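Local coordinates for glutaredoxin-like protein NRDH (Escherichia coli, PDB 1H75) that probably carries electrons to the NrdEF ribonucleotide reductase, as a glutaredoxin-like protein with a redox-active disulfide, at residues 16-26 with 63-74. Sequence-based numbering, arbitrary orientation.
Sequences ATKRAMENRGF and GFRPDMINRLHP
Phe64 meets Ala16 with one ring face, the methyl CB standing 3.7 Å from the ring centroid in a CH-pi contact; Pro66 CD covers the opposite face, and Thr17 OG1 and Ala20 CB lie at the edge. At the other end, Phe26 turns its edge to the face of His73, an offset edge-to-face pair with planes at 75°, while Arg24 CB and Leu72 O flank the Phe26 ring on its two faces. The guanidinium of Arg24 has Ile69 CG2 over one face and two oxygens in its plane: NE reaches Asn70 OD1 at 2.8 Å, NH2 does so weakly, and NH1 binds Ala20 O at 2.9 Å from above the carbonyl plane. Ile69 forms the apolar middle, CD1 reaching Ala20 CB at 3.8 Å while CG2, anti to the backbone N, meets Arg24 CD and Phe26 CE1. On the side facing the sheet, Met21 CE touches Leu72 CD1 at 3.8 Å, both residues also resting on Ile3. A leucine in place of Arg24 would probably leave Asn70 OD1 and Ala20 O without these donors and Asn70 freer to turn. Thr17 OG1, bonded to Gln13 O, also accepts from a water that bridges to Gly63 O and Arg65 N, satisfying buried polar atoms. In this thioredoxin-type fold, apolar packing thus joins the C-terminal helix to the helix that begins at the CxxC motif, and the Arg24-Asn70 bonds fix its partly exposed edge.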
ATOM      1  N   ALA A  16       9.032  -4.534   0.586  1.00 19.48           N
ATOM      2  CA  ALA A  16       9.331  -4.533  -0.846  1.00 18.63           C
ATOM      3  C   ALA A  16       8.553  -3.408  -1.534  1.00 18.51           C
ATOM      4  O   ALA A  16       9.069  -2.702  -2.410  1.00 18.25           O
ATOM      5  CB  ALA A  16       8.958  -5.871  -1.464  1.00 17.05           C
ATOM      6  N   THR A  17       7.302  -3.242  -1.132  1.00 18.17           N
ATOM      7  CA  THR A  17       6.457  -2.204  -1.721  1.00 15.98           C
ATOM      8  C   THR A  17       6.971  -0.793  -1.434  1.00 17.40           C
ATOM      9  O   THR A  17       7.014   0.055  -2.335  1.00 15.32           O
ATOM     10  CB  THR A  17       5.007  -2.365  -1.209  1.00 15.15           C
ATOM     11  OG1 THR A  17       4.497  -3.628  -1.665  1.00 15.28           O
ATOM     12  CG2 THR A  17       4.118  -1.219  -1.718  1.00 15.24           C
ATOM     13  N   LYS A  18       7.355  -0.534  -0.187  1.00 15.35           N
ATOM     14  CA  LYS A  18       7.873   0.769   0.219  1.00 17.74           C
ATOM     15  C   LYS A  18       9.136   1.089  -0.584  1.00 18.49           C
ATOM     16  O   LYS A  18       9.277   2.176  -1.147  1.00 19.96           O
ATOM     17  CB  LYS A  18       8.185   0.762   1.723  1.00 21.27           C
ATOM     18  CG  LYS A  18       8.952   1.974   2.233  1.00 25.63           C
ATOM     19  CD  LYS A  18       9.190   1.859   3.743  1.00 30.10           C
ATOM     20  CE  LYS A  18      10.131   2.939   4.259  1.00 33.59           C
ATOM     21  NZ  LYS A  18      10.302   2.844   5.739  1.00 38.02           N
ATOM     22  N   ARG A  19      10.046   0.131  -0.623  1.00 18.63           N
ATOM     23  CA  ARG A  19      11.299   0.273  -1.354  1.00 20.89           C
ATOM     24  C   ARG A  19      11.045   0.538  -2.842  1.00 19.40           C
ATOM     25  O   ARG A  19      11.719   1.365  -3.458  1.00 20.15           O
ATOM     26  CB  ARG A  19      12.135  -1.002  -1.203  1.00 23.18           C
ATOM     27  CG  ARG A  19      13.446  -1.007  -1.991  1.00 29.89           C
ATOM     28  CD  ARG A  19      14.545  -0.214  -1.292  1.00 32.86           C
ATOM     29  NE  ARG A  19      14.218   1.201  -1.157  1.00 37.01           N
ATOM     30  CZ  ARG A  19      15.064   2.122  -0.702  1.00 38.32           C
ATOM     31  NH1 ARG A  19      16.296   1.770  -0.342  1.00 39.49           N
ATOM     32  NH2 ARG A  19      14.680   3.388  -0.590  1.00 36.17           N
ATOM     33  N   ALA A  20      10.081  -0.173  -3.417  1.00 17.54           N
ATOM     34  CA  ALA A  20       9.760  -0.009  -4.835  1.00 16.47           C
ATOM     35  C   ALA A  20       9.251   1.401  -5.100  1.00 16.06           C
ATOM     36  O   ALA A  20       9.597   2.025  -6.123  1.00 14.51           O
ATOM     37  CB  ALA A  20       8.715  -1.032  -5.260  1.00 16.80           C
ATOM     38  N   MET A  21       8.418   1.905  -4.197  1.00 15.40           N
ATOM     39  CA  MET A  21       7.896   3.257  -4.377  1.00 16.99           C
ATOM     40  C   MET A  21       9.018   4.291  -4.227  1.00 16.78           C
ATOM     41  O   MET A  21       9.080   5.268  -4.977  1.00 17.75           O
ATOM     42  CB  MET A  21       6.778   3.511  -3.381  1.00 17.39           C
ATOM     43  CG  MET A  21       5.585   2.615  -3.675  1.00 16.73           C
ATOM     44  SD  MET A  21       4.062   3.351  -3.091  1.00 20.26           S
ATOM     45  CE  MET A  21       2.869   2.015  -3.423  1.00 18.30           C
ATOM     46  N   GLU A  22       9.903   4.077  -3.260  1.00 18.43           N
ATOM     47  CA  GLU A  22      11.009   4.997  -3.056  1.00 17.91           C
ATOM     48  C   GLU A  22      11.946   4.975  -4.261  1.00 18.56           C
ATOM     49  O   GLU A  22      12.491   6.014  -4.653  1.00 18.59           O
ATOM     50  CB  GLU A  22      11.769   4.628  -1.770  1.00 20.91           C
ATOM     51  CG  GLU A  22      10.893   4.817  -0.517  1.00 22.32           C
ATOM     52  CD  GLU A  22      11.512   4.268   0.763  1.00 24.75           C
ATOM     53  OE1 GLU A  22      11.066   4.704   1.846  1.00 30.63           O
ATOM     54  OE2 GLU A  22      12.414   3.406   0.704  1.00 26.58           O
ATOM     55  N   ASN A  23      12.117   3.798  -4.858  1.00 16.84           N
ATOM     56  CA  ASN A  23      12.994   3.660  -6.008  1.00 17.73           C
ATOM     57  C   ASN A  23      12.465   4.462  -7.199  1.00 16.70           C
ATOM     58  O   ASN A  23      13.235   4.845  -8.078  1.00 16.39           O
ATOM     59  CB  ASN A  23      13.146   2.193  -6.420  1.00 19.31           C
ATOM     60  CG  ASN A  23      14.057   1.408  -5.497  1.00 20.22           C
ATOM     61  OD1 ASN A  23      14.742   1.986  -4.655  1.00 23.26           O
ATOM     62  ND2 ASN A  23      14.079   0.087  -5.663  1.00 22.29           N
ATOM     63  N   ARG A  24      11.162   4.731  -7.208  1.00 17.89           N
ATOM     64  CA  ARG A  24      10.526   5.481  -8.303  1.00 17.27           C
ATOM     65  C   ARG A  24      10.213   6.929  -7.967  1.00 17.83           C
ATOM     66  O   ARG A  24       9.536   7.632  -8.733  1.00 17.14           O
ATOM     67  CB  ARG A  24       9.247   4.768  -8.726  1.00 18.96           C
ATOM     68  CG  ARG A  24       9.481   3.360  -9.271  1.00 18.96           C
ATOM     69  CD  ARG A  24       8.175   2.575  -9.260  1.00 21.55           C
ATOM     70  NE  ARG A  24       8.268   1.308  -9.987  1.00 23.21           N
ATOM     71  CZ  ARG A  24       8.950   0.248  -9.573  1.00 22.57           C
ATOM     72  NH1 ARG A  24       9.616   0.286  -8.424  1.00 23.52           N
ATOM     73  NH2 ARG A  24       8.962  -0.857 -10.314  1.00 26.45           N
ATOM     74  N   GLY A  25      10.688   7.370  -6.809  1.00 16.68           N
ATOM     75  CA  GLY A  25      10.461   8.740  -6.384  1.00 17.09           C
ATOM     76  C   GLY A  25       9.015   9.098  -6.072  1.00 18.54           C
ATOM     77  O   GLY A  25       8.604  10.249  -6.250  1.00 19.43           O
ATOM     78  N   PHE A  26       8.235   8.126  -5.601  1.00 18.34           N
ATOM     79  CA  PHE A  26       6.837   8.386  -5.251  1.00 17.55           C
ATOM     80  C   PHE A  26       6.678   8.878  -3.806  1.00 19.47           C
ATOM     81  O   PHE A  26       7.427   8.487  -2.919  1.00 20.41           O
ATOM     82  CB  PHE A  26       5.971   7.117  -5.370  1.00 15.62           C
ATOM     83  CG  PHE A  26       5.907   6.518  -6.753  1.00 15.15           C
ATOM     84  CD1 PHE A  26       5.408   5.230  -6.925  1.00 17.43           C
ATOM     85  CD2 PHE A  26       6.321   7.228  -7.871  1.00 16.54           C
ATOM     86  CE1 PHE A  26       5.321   4.659  -8.185  1.00 15.31           C
ATOM     87  CE2 PHE A  26       6.238   6.658  -9.146  1.00 16.74           C
ATOM     88  CZ  PHE A  26       5.741   5.380  -9.304  1.00 15.54           C
ATOM     89  N   GLY A  63      -0.737  -7.223  -1.333  1.00 15.12           N
ATOM     90  CA  GLY A  63       0.472  -7.980  -1.644  1.00 16.32           C
ATOM     91  C   GLY A  63       1.465  -7.110  -2.389  1.00 17.80           C
ATOM     92  O   GLY A  63       1.167  -5.949  -2.671  1.00 16.78           O
ATOM     93  N   PHE A  64       2.649  -7.653  -2.672  1.00 17.12           N
ATOM     94  CA  PHE A  64       3.677  -6.927  -3.419  1.00 17.81           C
ATOM     95  C   PHE A  64       3.344  -7.081  -4.903  1.00 15.80           C
ATOM     96  O   PHE A  64       3.399  -8.184  -5.465  1.00 16.66           O
ATOM     97  CB  PHE A  64       5.062  -7.496  -3.128  1.00 17.21           C
ATOM     98  CG  PHE A  64       6.161  -6.862  -3.948  1.00 19.37           C
ATOM     99  CD1 PHE A  64       6.369  -5.485  -3.908  1.00 20.43           C
ATOM    100  CD2 PHE A  64       6.999  -7.651  -4.733  1.00 21.94           C
ATOM    101  CE1 PHE A  64       7.400  -4.894  -4.639  1.00 22.06           C
ATOM    102  CE2 PHE A  64       8.034  -7.072  -5.467  1.00 23.18           C
ATOM    103  CZ  PHE A  64       8.233  -5.692  -5.420  1.00 22.96           C
ATOM    104  N   ARG A  65       2.976  -5.967  -5.531  1.00 14.47           N
ATOM    105  CA  ARG A  65       2.584  -5.944  -6.925  1.00 14.46           C
ATOM    106  C   ARG A  65       3.335  -4.882  -7.714  1.00 14.10           C
ATOM    107  O   ARG A  65       2.848  -3.765  -7.891  1.00 14.10           O
ATOM    108  CB  ARG A  65       1.078  -5.695  -7.033  1.00 15.26           C
ATOM    109  CG  ARG A  65       0.201  -6.879  -6.580  1.00 15.43           C
ATOM    110  CD  ARG A  65       0.344  -8.059  -7.531  1.00 15.67           C
ATOM    111  NE  ARG A  65      -0.122  -7.719  -8.874  1.00 16.57           N
ATOM    112  CZ  ARG A  65      -1.393  -7.786  -9.276  1.00 15.01           C
ATOM    113  NH1 ARG A  65      -2.350  -8.199  -8.444  1.00 15.29           N
ATOM    114  NH2 ARG A  65      -1.709  -7.400 -10.503  1.00 16.85           N
ATOM    115  N   PRO A  66       4.543  -5.215  -8.184  1.00 15.44           N
ATOM    116  CA  PRO A  66       5.367  -4.289  -8.967  1.00 15.16           C
ATOM    117  C   PRO A  66       4.568  -3.737 -10.148  1.00 14.66           C
ATOM    118  O   PRO A  66       4.682  -2.570 -10.501  1.00 15.28           O
ATOM    119  CB  PRO A  66       6.506  -5.171  -9.474  1.00 16.50           C
ATOM    120  CG  PRO A  66       6.608  -6.232  -8.477  1.00 18.73           C
ATOM    121  CD  PRO A  66       5.199  -6.525  -8.031  1.00 16.60           C
ATOM    122  N   ASP A  67       3.767  -4.601 -10.770  1.00 13.37           N
ATOM    123  CA  ASP A  67       2.995  -4.168 -11.927  1.00 14.15           C
ATOM    124  C   ASP A  67       1.962  -3.103 -11.610  1.00 14.29           C
ATOM    125  O   ASP A  67       1.650  -2.246 -12.455  1.00 15.50           O
ATOM    126  CB  ASP A  67       2.319  -5.360 -12.600  1.00 13.34           C
ATOM    127  CG  ASP A  67       1.405  -6.135 -11.671  1.00 14.64           C
ATOM    128  OD1 ASP A  67       0.333  -6.554 -12.154  1.00 18.53           O
ATOM    129  OD2 ASP A  67       1.750  -6.369 -10.489  1.00 14.04           O
ATOM    130  N   MET A  68       1.391  -3.168 -10.408  1.00 13.54           N
ATOM    131  CA  MET A  68       0.413  -2.158 -10.021  1.00 12.25           C
ATOM    132  C   MET A  68       1.126  -0.875  -9.563  1.00 13.63           C
ATOM    133  O   MET A  68       0.626   0.232  -9.771  1.00 13.04           O
ATOM    134  CB  MET A  68      -0.480  -2.672  -8.875  1.00 11.66           C
ATOM    135  CG  MET A  68      -1.445  -3.805  -9.292  1.00 12.21           C
ATOM    136  SD  MET A  68      -2.568  -3.374 -10.631  1.00 15.73           S
ATOM    137  CE  MET A  68      -3.780  -2.445  -9.707  1.00 15.74           C
ATOM    138  N   ILE A  69       2.292  -1.040  -8.948  1.00 13.58           N
ATOM    139  CA  ILE A  69       3.064   0.104  -8.483  1.00 14.41           C
ATOM    140  C   ILE A  69       3.441   0.939  -9.692  1.00 15.12           C
ATOM    141  O   ILE A  69       3.445   2.164  -9.627  1.00 15.38           O
ATOM    142  CB  ILE A  69       4.330  -0.350  -7.720  1.00 14.69           C
ATOM    143  CG1 ILE A  69       3.908  -0.996  -6.395  1.00 14.64           C
ATOM    144  CG2 ILE A  69       5.237   0.849  -7.450  1.00 16.19           C
ATOM    145  CD1 ILE A  69       5.022  -1.738  -5.656  1.00 14.91           C
ATOM    146  N   ASN A  70       3.727   0.265 -10.801  1.00 16.44           N
ATOM    147  CA  ASN A  70       4.089   0.962 -12.019  1.00 16.94           C
ATOM    148  C   ASN A  70       2.940   1.777 -12.578  1.00 17.61           C
ATOM    149  O   ASN A  70       3.166   2.669 -13.393  1.00 19.17           O
ATOM    150  CB  ASN A  70       4.622  -0.018 -13.065  1.00 17.77           C
ATOM    151  CG  ASN A  70       6.064  -0.376 -12.819  1.00 19.77           C
ATOM    152  OD1 ASN A  70       6.774   0.330 -12.091  1.00 21.44           O
ATOM    153  ND2 ASN A  70       6.519  -1.464 -13.423  1.00 21.05           N
ATOM    154  N   ARG A  71       1.712   1.493 -12.137  1.00 14.67           N
ATOM    155  CA  ARG A  71       0.578   2.283 -12.613  1.00 15.25           C
ATOM    156  C   ARG A  71       0.471   3.624 -11.884  1.00 15.71           C
ATOM    157  O   ARG A  71      -0.394   4.434 -12.207  1.00 17.27           O
ATOM    158  CB  ARG A  71      -0.726   1.494 -12.471  1.00 16.06           C
ATOM    159  CG  ARG A  71      -0.750   0.273 -13.387  1.00 17.63           C
ATOM    160  CD  ARG A  71      -2.118  -0.393 -13.407  1.00 20.81           C
ATOM    161  NE  ARG A  71      -3.144   0.570 -13.789  1.00 20.42           N
ATOM    162  CZ  ARG A  71      -4.452   0.359 -13.691  1.00 22.74           C
ATOM    163  NH1 ARG A  71      -4.910  -0.789 -13.223  1.00 22.50           N
ATOM    164  NH2 ARG A  71      -5.299   1.320 -14.053  1.00 23.95           N
ATOM    165  N   LEU A  72       1.356   3.852 -10.918  1.00 15.48           N
ATOM    166  CA  LEU A  72       1.367   5.095 -10.148  1.00 15.55           C
ATOM    167  C   LEU A  72       2.297   6.184 -10.713  1.00 15.86           C
ATOM    168  O   LEU A  72       2.408   7.257 -10.121  1.00 17.09           O
ATOM    169  CB  LEU A  72       1.782   4.804  -8.698  1.00 16.30           C
ATOM    170  CG  LEU A  72       0.896   3.771  -7.987  1.00 17.81           C
ATOM    171  CD1 LEU A  72       1.380   3.602  -6.553  1.00 18.96           C
ATOM    172  CD2 LEU A  72      -0.563   4.209  -8.027  1.00 20.03           C
ATOM    173  N   HIS A  73       2.967   5.917 -11.833  1.00 17.25           N
ATOM    174  CA  HIS A  73       3.867   6.921 -12.403  1.00 15.85           C
ATOM    175  C   HIS A  73       3.054   8.153 -12.744  1.00 18.12           C
ATOM    176  O   HIS A  73       1.936   8.067 -13.240  1.00 18.96           O
ATOM    177  CB  HIS A  73       4.628   6.377 -13.622  1.00 15.11           C
ATOM    178  CG  HIS A  73       5.805   5.525 -13.254  1.00 15.28           C
ATOM    179  ND1 HIS A  73       6.875   6.014 -12.536  1.00 16.80           N
ATOM    180  CD2 HIS A  73       6.063   4.210 -13.467  1.00 14.53           C
ATOM    181  CE1 HIS A  73       7.738   5.038 -12.316  1.00 16.66           C
ATOM    182  NE2 HIS A  73       7.268   3.936 -12.872  1.00 16.78           N
ATOM    183  N   PRO A  74       3.619   9.328 -12.483  1.00 18.20           N
ATOM    184  CA  PRO A  74       2.873  10.555 -12.766  1.00 19.87           C
ATOM    185  C   PRO A  74       2.577  10.892 -14.221  1.00 20.49           C
ATOM    186  O   PRO A  74       3.369  10.633 -15.119  1.00 18.40           O
ATOM    187  CB  PRO A  74       3.703  11.634 -12.060  1.00 20.28           C
ATOM    188  CG  PRO A  74       5.107  11.124 -12.192  1.00 21.30           C
ATOM    189  CD  PRO A  74       4.956   9.613 -11.928  1.00 18.82           C
TER
HETATM  190  O   HOH W   1       2.397  -3.741  -3.664  1.00 14.31           O